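Side-chain contact in heme oxygenase (Leptospira interrogans, PDB 5KZL), which probably catalyses the oxygen-dependent breakdown of haem to biliverdin, carbon monoxide and free iron, as other haem oxygenases do: residues 102-105 with 106-109. The protein carries 1 engineered substitution. Residues are numbered along the deposited sequence; the frame is centred on the assembly and turned at random.
Sequences QPSV and ATQD
Ser-104, the N-cap residue of helix 105-120, accepts the backbone N-H of Thr-107 in its OG at 3.1 Å, a capping bond. It is a worked example of N-capping by a serine hydroxyl, here reinforced by a side-chain amide reaching back and by a carboxylate. The serine hydroxyl lies between its own backbone N and carbonyl carbon (chi1 76°), a rotation that brings OG to the N-H of Thr-107, one of the first-turn amides with no earlier helical carbonyl to bond to. The hydroxyl of Thr-107 stands beside its backbone N and therefore close to the same cap, its OG1 2.8 Å from Ser-104 OG. A water bridges Thr-107 OG1 and the backbone N of Ser-104, linking the loop backbone to the threonine hydroxyl beside the cap.

A second link comes from further along the turn. In Gln-108, CG sits beside the backbone N, anti to the carbonyl carbon, which heads the chain back toward Pro-103; extension beyond CG then carries NE2 to an almost straight bond of 2.8 Å with Pro-103 O. The acceptor lies in the plane of the glutamine amide, whereas the nitrogen is tilted 33° from the carbonyl plane of Pro-103. Backbone bonds from Gln-108 N to Ser-104 O and from Asp-109 N to Val-105 O open the regular helical pattern. The nonpolar part is the Pro-103 ring, whose CB lies 3.7 Å from Thr-107 CG2 and which crosses Gln-108 at about a right angle.

Glu-211 completes the cap, binding Ser-104 OG through one carboxylate oxygen and Ala-106 N through the other; its negative charge would probably suit the positive end of the helix dipole. Although the turn lies at the surface, Thr-107 is buried: Pro-103 and Thr-107 rest on Tyr-53 of helix 41-64, while Ala-106 and Thr-107 meet Ile-208 of helix 188-210.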
loop_
_atom_site.group_PDB
_atom_site.type_symbol
_atom_site.label_atom_id
_atom_site.label_comp_id
_atom_site.label_asym_id
_atom_site.label_seq_id
_atom_site.Cartn_x
_atom_site.Cartn_y
_atom_site.Cartn_z
ATOM N N GLN A 102 18.626 -5.741 -2.037
ATOM C CA GLN A 102 18.403 -5.281 -0.655
ATOM C C GLN A 102 17.575 -3.983 -0.631
ATOM O O GLN A 102 17.650 -3.231 -1.600
ATOM C CB GLN A 102 19.749 -5.062 0.064
ATOM C CG GLN A 102 20.534 -6.358 0.257
ATOM C CD GLN A 102 21.514 -6.332 1.410
ATOM O OE1 GLN A 102 21.723 -5.311 2.080
ATOM N NE2 GLN A 102 22.141 -7.473 1.666
ATOM N N PRO A 103 16.783 -3.693 0.440
ATOM C CA PRO A 103 15.950 -2.466 0.424
ATOM C C PRO A 103 16.716 -1.152 0.280
ATOM O O PRO A 103 17.748 -0.938 0.919
ATOM C CB PRO A 103 15.198 -2.517 1.755
ATOM C CG PRO A 103 15.938 -3.476 2.606
ATOM C CD PRO A 103 16.533 -4.486 1.664
ATOM N N SER A 104 16.204 -0.267 -0.576
ATOM C CA SER A 104 16.757 1.063 -0.799
ATOM C C SER A 104 16.694 1.884 0.513
ATOM O O SER A 104 15.988 1.487 1.450
ATOM C CB SER A 104 15.953 1.777 -1.878
ATOM O OG SER A 104 14.712 2.228 -1.354
ATOM N N VAL A 105 17.415 3.027 0.567
ATOM C CA VAL A 105 17.420 3.950 1.706
ATOM C C VAL A 105 15.964 4.352 2.113
ATOM O O VAL A 105 15.586 4.205 3.282
ATOM C CB VAL A 105 18.335 5.185 1.410
ATOM C CG1 VAL A 105 18.090 6.327 2.396
ATOM C CG2 VAL A 105 19.807 4.781 1.421
ATOM N N ALA A 106 15.161 4.838 1.149
ATOM C CA ALA A 106 13.780 5.265 1.411
ATOM C C ALA A 106 12.906 4.088 1.830
ATOM O O ALA A 106 12.018 4.283 2.652
ATOM C CB ALA A 106 13.184 5.948 0.193
ATOM N N THR A 107 13.182 2.864 1.301
ATOM C CA THR A 107 12.437 1.653 1.658
ATOM C C THR A 107 12.732 1.305 3.133
ATOM O O THR A 107 11.807 1.012 3.887
ATOM C CB THR A 107 12.744 0.505 0.690
ATOM O OG1 THR A 107 12.325 0.892 -0.622
ATOM C CG2 THR A 107 12.041 -0.804 1.082
ATOM N N GLN A 108 14.010 1.362 3.529
ATOM C CA GLN A 108 14.462 1.106 4.909
ATOM C C GLN A 108 13.827 2.053 5.941
ATOM O O GLN A 108 13.490 1.622 7.047
ATOM C CB GLN A 108 16.002 1.214 4.984
ATOM C CG GLN A 108 16.733 0.023 4.381
ATOM C CD GLN A 108 18.223 0.260 4.413
ATOM O OE1 GLN A 108 18.784 0.655 5.439
ATOM N NE2 GLN A 108 18.897 0.060 3.281
ATOM N N ASP A 109 13.681 3.340 5.590
ATOM C CA ASP A 109 13.086 4.312 6.490
ATOM C C ASP A 109 11.602 4.049 6.664
ATOM O O ASP A 109 11.070 4.226 7.763
ATOM C CB ASP A 109 13.357 5.728 6.002
ATOM C CG ASP A 109 14.833 6.115 6.082
ATOM O OD1 ASP A 109 15.607 5.411 6.793
ATOM O OD2 ASP A 109 15.208 7.117 5.465
HETATM O O HOH W 1 13.834 -1.193 -2.149
#